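Local coordinates for protein teichoic acid D-alanine hydrolase (Staphylococcus aureus, PDB 5ZH8) that hydrolyses D-alanyl esters of wall and lipoteichoic acids, affecting methicillin resistance, autolysis and cell wall structure, at residues N314-E319 with K323-E328; Q139-H144 with Y329-Y334. All blocks are in the same frame, centred on the assembly; numbering follows the deposited sequence.

Contact 1: N314-E319 with K323-E328; sequences NPLLHE and KQYPDE
The ring of Tyr325 presents one face to the carbonyl oxygen of Pro315, which lies 3.8 Å above its plane and off-centre toward the rim, while Glu319 OE2 sits at the ring edge, in plane. Both partners belong to the C-terminal end of helix 310-318 and its exit, in the beta-lactamase-like fold shared with penicillin-binding proteins; Tyr325 comes from the loop that leads from this helix to the edge strand 329-330. The contact is therefore a helix-to-loop fold-back, with only three residues between its segments and 252 Å² buried.

Apolar packing is evident where Pro315 CB reaches Tyr325 CE2 at 3.8 Å. Farther along the ring, Leu316 meets the phenol end through its backbone: Leu316 CA is 3.6 Å from Tyr325 OH, approaching obliquely. The Pro315 oxygen over the ring is also engaged within the helix, accepting the bond from Glu319 N at 2.9 Å, so one backbone oxygen of the last helical turn serves both the helix and the aromatic face. With CG beside its backbone N (chi1 -65°), Tyr325 swings its ring back against that turn.

The extended Glu319 side chain crosses that of Tyr325 at about a right angle, with CB and CG near CD2 on the same ring edge, and its carboxylate stands almost upright to the ring, the planes 86° apart; OE2 to Tyr325 CD2 is 3.5 Å. No direct hydrogen bond joins the segments. Instead, Thr322 OG1 bonds both Glu319 OE2 and Tyr325 N, tying the acid to the intervening turn, and Glu319 OE1 is held by Val396 N near the C terminus. Toward the exposed Gln324, the amide plane lies at 88° to the carboxylate, and a single water bridges the two groups, donating to Glu319 OE2 and, at 3.0 Å, to Gln324 OE1.

Contact 2: Q139-H144 with Y329-Y334; sequences QLEEEH and YRYGFY
Tyr331 meets Glu141 through a single hydrogen bond, given by the phenol OH to Glu141 OE2 at 2.6 Å. It joins a beta-hairpin with a two-residue loop, at the edge of the antiparallel sheet, to the end of helix 129-142. The type I' turn is defined by paired backbone bonds, Arg330 N to Phe333 O at 2.8 Å and Phe333 N to Arg330 O at 3.0 Å, and by the positive phi angles of Tyr331 and Gly332.

The hairpin is the tightly packed part: its turn residues are buried, and Leu316 and Leu317 of helix 310-318 lie against Phe333, with Leu316 also touching Tyr331. From there the tyrosine and the glutamate extend from opposite directions, carboxylate and ring planes 25° apart. Glu141 offers the syn lone pair of OE2, which comes in at the ring edge, 3.3 Å from Tyr331 CE1. Lys138 NZ adds a weak hydrogen bond to the same hydroxyl and a long, weak ion pair with Glu141 OE1, which would probably favour the charged carboxylate.

The helix side is looser. The two segments bury just 78 Å² between them, and Glu142 and His144 lie exposed on the assembly surface, although crystal neighbours touch them. A Schellman motif follows the helix: His144 is first to leave helical angles, its phi is positive, and two bonds run back into the last turn, one of them His144 N to Glu141 O at 3.0 Å.

Overall arrangement
From the N terminus, the chain first supplies helix 129-142, then runs through 184 residues before 329-334 returns to it and closes the long loop of contact 2. Contact 1 is nested inside that loop: helix 310-318 ends, a short turn follows, and 323-328 folds back just before the hairpin begins. Their centres are 11 Å apart, and Arg330 links them directly, with NH1 2.9 Å from Leu316 O and NH2 2.7 Å from Glu319 O, both probable hydrogen bonds that hold the carbonyls at the helix exit. Contact 2 ties helix 129-142 to the edge hairpin of the eight-stranded sheet, and contact 1 folds the loop leading into that hairpin onto helix 310-318.

Contact 1: N314-E319 with K323-E328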
loop_
_atom_site.group_PDB
_atom_site.type_symbol
_atom_site.label_atom_id
_atom_site.label_comp_id
_atom_site.label_asym_id
_atom_site.label_seq_id
_atom_site.Cartn_x
_atom_site.Cartn_y
_atom_site.Cartn_z
ATOM N N ASN A 314 -10.068 6.210 -32.251
ATOM C CA ASN A 314 -11.063 5.214 -31.842
ATOM C C ASN A 314 -10.435 3.873 -31.436
ATOM O O ASN A 314 -10.699 3.382 -30.333
ATOM C CB ASN A 314 -12.129 5.006 -32.917
ATOM C CG ASN A 314 -12.993 6.234 -33.145
ATOM O OD1 ASN A 314 -13.057 7.141 -32.309
ATOM N ND2 ASN A 314 -13.655 6.273 -34.303
ATOM N N PRO A 315 -9.590 3.281 -32.303
ATOM C CA PRO A 315 -8.935 2.029 -31.905
ATOM C C PRO A 315 -7.990 2.203 -30.719
ATOM O O PRO A 315 -7.967 1.355 -29.821
ATOM C CB PRO A 315 -8.139 1.618 -33.150
ATOM C CG PRO A 315 -8.651 2.462 -34.262
ATOM C CD PRO A 315 -9.186 3.707 -33.654
ATOM N N LEU A 316 -7.225 3.293 -30.715
ATOM C CA LEU A 316 -6.340 3.599 -29.603
ATOM C C LEU A 316 -7.109 3.559 -28.287
ATOM O O LEU A 316 -6.647 2.965 -27.321
ATOM C CB LEU A 316 -5.688 4.973 -29.798
ATOM C CG LEU A 316 -4.910 5.574 -28.622
ATOM C CD1 LEU A 316 -3.782 4.647 -28.196
ATOM C CD2 LEU A 316 -4.402 6.959 -29.023
ATOM N N LEU A 317 -8.292 4.170 -28.271
ATOM C CA LEU A 317 -9.121 4.241 -27.065
ATOM C C LEU A 317 -10.015 3.020 -26.825
ATOM O O LEU A 317 -10.376 2.763 -25.674
ATOM C CB LEU A 317 -10.013 5.492 -27.089
ATOM C CG LEU A 317 -9.349 6.878 -27.139
ATOM C CD1 LEU A 317 -10.407 7.957 -26.956
ATOM C CD2 LEU A 317 -8.248 7.033 -26.105
ATOM N N HIS A 318 -10.414 2.290 -27.870
ATOM C CA HIS A 318 -11.481 1.276 -27.711
ATOM C C HIS A 318 -11.230 -0.140 -28.242
ATOM O O HIS A 318 -11.968 -1.055 -27.879
ATOM C CB HIS A 318 -12.771 1.807 -28.324
ATOM C CG HIS A 318 -13.193 3.133 -27.778
ATOM N ND1 HIS A 318 -13.293 3.379 -26.429
ATOM C CD2 HIS A 318 -13.564 4.277 -28.398
ATOM C CE1 HIS A 318 -13.711 4.617 -26.239
ATOM N NE2 HIS A 318 -13.882 5.185 -27.417
ATOM N N GLU A 319 -10.222 -0.332 -29.092
ATOM C CA GLU A 319 -9.974 -1.647 -29.683
ATOM C C GLU A 319 -9.125 -2.474 -28.741
ATOM O O GLU A 319 -8.054 -2.034 -28.333
ATOM C CB GLU A 319 -9.269 -1.520 -31.039
ATOM C CG GLU A 319 -8.971 -2.858 -31.714
ATOM C CD GLU A 319 -8.403 -2.703 -33.112
ATOM O OE1 GLU A 319 -9.029 -2.046 -33.966
ATOM O OE2 GLU A 319 -7.323 -3.257 -33.375
ATOM N N LYS A 323 -4.806 -8.196 -33.125
ATOM C CA LYS A 323 -3.403 -8.262 -33.370
ATOM C C LYS A 323 -2.737 -6.952 -32.999
ATOM O O LYS A 323 -1.717 -6.945 -32.361
ATOM C CB LYS A 323 -3.168 -8.632 -34.822
ATOM C CG LYS A 323 -1.733 -8.540 -35.258
ATOM C CD LYS A 323 -0.981 -9.804 -34.936
ATOM C CE LYS A 323 0.380 -9.805 -35.603
ATOM N NZ LYS A 323 0.312 -9.860 -37.088
ATOM N N GLN A 324 -3.344 -5.845 -33.378
ATOM C CA GLN A 324 -2.787 -4.519 -33.123
ATOM C C GLN A 324 -2.830 -4.157 -31.651
ATOM O O GLN A 324 -1.825 -3.708 -31.092
ATOM C CB GLN A 324 -3.552 -3.464 -33.921
ATOM C CG GLN A 324 -2.916 -2.087 -33.864
ATOM C CD GLN A 324 -3.636 -1.060 -34.704
ATOM O OE1 GLN A 324 -4.574 -1.379 -35.437
ATOM N NE2 GLN A 324 -3.206 0.187 -34.596
ATOM N N TYR A 325 -3.999 -4.342 -31.043
ATOM C CA TYR A 325 -4.221 -4.055 -29.629
ATOM C C TYR A 325 -4.648 -5.343 -28.921
ATOM O O TYR A 325 -5.832 -5.532 -28.643
ATOM C CB TYR A 325 -5.301 -2.984 -29.476
ATOM C CG TYR A 325 -4.906 -1.644 -30.047
ATOM C CD1 TYR A 325 -4.089 -0.783 -29.334
ATOM C CD2 TYR A 325 -5.347 -1.238 -31.302
ATOM C CE1 TYR A 325 -3.719 0.447 -29.853
ATOM C CE2 TYR A 325 -4.990 -0.011 -31.831
ATOM C CZ TYR A 325 -4.173 0.830 -31.099
ATOM O OH TYR A 325 -3.798 2.058 -31.603
ATOM N N PRO A 326 -3.686 -6.242 -28.641
ATOM C CA PRO A 326 -4.001 -7.565 -28.088
ATOM C C PRO A 326 -4.514 -7.545 -26.656
ATOM O O PRO A 326 -5.321 -8.391 -26.284
ATOM C CB PRO A 326 -2.658 -8.296 -28.149
ATOM C CG PRO A 326 -1.646 -7.217 -28.069
ATOM C CD PRO A 326 -2.234 -6.065 -28.826
ATOM N N ASP A 327 -4.043 -6.591 -25.865
ATOM C CA ASP A 327 -4.377 -6.521 -24.449
ATOM C C ASP A 327 -5.258 -5.315 -24.183
ATOM O O ASP A 327 -5.418 -4.447 -25.042
ATOM C CB ASP A 327 -3.093 -6.435 -23.607
ATOM C CG ASP A 327 -2.100 -7.553 -23.930
ATOM O OD1 ASP A 327 -2.584 -8.666 -24.213
ATOM O OD2 ASP A 327 -0.866 -7.324 -23.950
ATOM N N GLU A 328 -5.838 -5.274 -22.988
ATOM C CA GLU A 328 -6.596 -4.110 -22.541
ATOM C C GLU A 328 -5.656 -2.922 -22.439
ATOM O O GLU A 328 -6.021 -1.793 -22.780
ATOM C CB GLU A 328 -7.250 -4.376 -21.181
ATOM C CG GLU A 328 -8.338 -5.435 -21.218
ATOM C CD GLU A 328 -9.034 -5.629 -19.882
ATOM O OE1 GLU A 328 -8.458 -5.257 -18.833
ATOM O OE2 GLU A 328 -10.166 -6.162 -19.882
HETATM O O HOH W 1 -6.200 -3.932 -35.504
#

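Contact 2: Q139-H144 with Y329-Y334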
loop_
_atom_site.group_PDB
_atom_site.type_symbol
_atom_site.label_atom_id
_atom_site.label_comp_id
_atom_site.label_asym_id
_atom_site.label_seq_id
_atom_site.Cartn_x
_atom_site.Cartn_y
_atom_site.Cartn_z
ATOM N N GLN A 139 1.977 9.866 -31.591
ATOM C CA GLN A 139 2.262 11.050 -32.393
ATOM C C GLN A 139 3.471 10.832 -33.308
ATOM O O GLN A 139 3.417 11.135 -34.498
ATOM C CB GLN A 139 2.502 12.258 -31.499
ATOM C CG GLN A 139 1.231 12.890 -30.957
ATOM C CD GLN A 139 1.520 13.970 -29.928
ATOM O OE1 GLN A 139 2.637 14.070 -29.417
ATOM N NE2 GLN A 139 0.510 14.780 -29.615
ATOM N N LEU A 140 4.546 10.293 -32.745
ATOM C CA LEU A 140 5.762 10.014 -33.500
ATOM C C LEU A 140 5.570 8.970 -34.598
ATOM O O LEU A 140 6.230 9.035 -35.630
ATOM C CB LEU A 140 6.892 9.572 -32.559
ATOM C CG LEU A 140 7.473 10.692 -31.696
ATOM C CD1 LEU A 140 8.500 10.130 -30.737
ATOM C CD2 LEU A 140 8.084 11.781 -32.566
ATOM N N GLU A 141 4.675 8.013 -34.369
ATOM C CA GLU A 141 4.332 7.009 -35.380
ATOM C C GLU A 141 3.657 7.657 -36.580
ATOM O O GLU A 141 4.008 7.361 -37.723
ATOM C CB GLU A 141 3.416 5.932 -34.788
ATOM C CG GLU A 141 4.087 5.040 -33.762
ATOM C CD GLU A 141 3.099 4.183 -33.006
ATOM O OE1 GLU A 141 2.350 3.439 -33.661
ATOM O OE2 GLU A 141 3.076 4.246 -31.762
ATOM N N GLU A 142 2.716 8.561 -36.310
ATOM C CA GLU A 142 1.979 9.271 -37.354
ATOM C C GLU A 142 2.819 10.362 -38.046
ATOM O O GLU A 142 2.510 10.782 -39.157
ATOM C CB GLU A 142 0.703 9.879 -36.770
ATOM C CG GLU A 142 -0.281 8.866 -36.186
ATOM C CD GLU A 142 -0.712 7.800 -37.182
ATOM O OE1 GLU A 142 -1.090 8.159 -38.321
ATOM O OE2 GLU A 142 -0.675 6.602 -36.815
ATOM N N GLU A 143 3.871 10.823 -37.373
ATOM C CA GLU A 143 4.868 11.699 -37.989
ATOM C C GLU A 143 5.891 10.915 -38.819
ATOM O O GLU A 143 6.721 11.512 -39.495
ATOM C CB GLU A 143 5.585 12.520 -36.916
ATOM C CG GLU A 143 4.703 13.568 -36.257
ATOM C CD GLU A 143 5.415 14.348 -35.168
ATOM O OE1 GLU A 143 6.668 14.339 -35.134
ATOM O OE2 GLU A 143 4.724 14.985 -34.344
ATOM N N HIS A 144 5.818 9.583 -38.762
ATOM C CA HIS A 144 6.703 8.688 -39.520
ATOM C C HIS A 144 8.159 8.759 -39.046
ATOM O O HIS A 144 9.090 8.624 -39.833
ATOM C CB HIS A 144 6.611 8.944 -41.031
ATOM C CG HIS A 144 5.224 9.225 -41.520
ATOM N ND1 HIS A 144 4.370 8.238 -41.961
ATOM C CD2 HIS A 144 4.544 10.388 -41.635
ATOM C CE1 HIS A 144 3.226 8.784 -42.327
ATOM N NE2 HIS A 144 3.307 10.087 -42.143
ATOM N N TYR A 329 -4.435 -3.194 -21.985
ATOM C CA TYR A 329 -3.414 -2.164 -21.837
ATOM C C TYR A 329 -2.835 -1.744 -23.186
ATOM O O TYR A 329 -2.523 -2.584 -24.016
ATOM C CB TYR A 329 -2.287 -2.670 -20.939
ATOM C CG TYR A 329 -1.375 -1.582 -20.438
ATOM C CD1 TYR A 329 -1.745 -0.796 -19.369
ATOM C CD2 TYR A 329 -0.144 -1.335 -21.034
ATOM C CE1 TYR A 329 -0.927 0.197 -18.888
ATOM C CE2 TYR A 329 0.684 -0.333 -20.562
ATOM C CZ TYR A 329 0.283 0.427 -19.488
ATOM O OH TYR A 329 1.084 1.423 -18.987
ATOM N N ARG A 330 -2.718 -0.438 -23.394
ATOM C CA ARG A 330 -1.970 0.107 -24.522
ATOM C C ARG A 330 -1.590 1.559 -24.237
ATOM O O ARG A 330 -2.353 2.302 -23.603
ATOM C CB ARG A 330 -2.760 0.018 -25.841
ATOM C CG ARG A 330 -3.773 1.144 -26.084
ATOM C CD ARG A 330 -4.937 1.115 -25.092
ATOM N NE ARG A 330 -5.550 -0.205 -25.067
ATOM C CZ ARG A 330 -6.320 -0.694 -26.031
ATOM N NH1 ARG A 330 -6.613 0.026 -27.108
ATOM N NH2 ARG A 330 -6.806 -1.918 -25.914
ATOM N N TYR A 331 -0.406 1.953 -24.701
ATOM C CA TYR A 331 0.037 3.349 -24.645
ATOM C C TYR A 331 -0.216 4.009 -23.286
ATOM O O TYR A 331 -0.672 5.148 -23.213
ATOM C CB TYR A 331 -0.611 4.149 -25.789
ATOM C CG TYR A 331 -0.109 3.717 -27.144
ATOM C CD1 TYR A 331 1.105 4.199 -27.643
ATOM C CD2 TYR A 331 -0.826 2.805 -27.927
ATOM C CE1 TYR A 331 1.579 3.805 -28.884
ATOM C CE2 TYR A 331 -0.354 2.404 -29.168
ATOM C CZ TYR A 331 0.848 2.905 -29.639
ATOM O OH TYR A 331 1.325 2.513 -30.867
ATOM N N GLY A 332 0.075 3.273 -22.219
ATOM C CA GLY A 332 -0.014 3.803 -20.861
ATOM C C GLY A 332 -1.362 3.742 -20.164
ATOM O O GLY A 332 -1.503 4.295 -19.081
ATOM N N PHE A 333 -2.353 3.079 -20.755
ATOM C CA PHE A 333 -3.693 3.012 -20.143
ATOM C C PHE A 333 -4.479 1.779 -20.575
ATOM O O PHE A 333 -4.073 1.055 -21.478
ATOM C CB PHE A 333 -4.478 4.280 -20.471
ATOM C CG PHE A 333 -5.021 4.313 -21.870
ATOM C CD1 PHE A 333 -4.224 4.737 -22.938
ATOM C CD2 PHE A 333 -6.322 3.913 -22.126
ATOM C CE1 PHE A 333 -4.723 4.758 -24.227
ATOM C CE2 PHE A 333 -6.827 3.926 -23.418
ATOM C CZ PHE A 333 -6.026 4.351 -24.467
ATOM N N TYR A 334 -5.611 1.563 -19.921
ATOM C CA TYR A 334 -6.424 0.368 -20.126
ATOM C C TYR A 334 -7.728 0.666 -20.853
ATOM O O TYR A 334 -8.460 1.565 -20.470
ATOM C CB TYR A 334 -6.764 -0.249 -18.773
ATOM C CG TYR A 334 -5.578 -0.793 -18.022
ATOM C CD1 TYR A 334 -5.167 -2.102 -18.210
ATOM C CD2 TYR A 334 -4.872 -0.004 -17.110
ATOM C CE1 TYR A 334 -4.081 -2.617 -17.523
ATOM C CE2 TYR A 334 -3.784 -0.513 -16.419
ATOM C CZ TYR A 334 -3.397 -1.818 -16.628
ATOM O OH TYR A 334 -2.322 -2.342 -15.950
#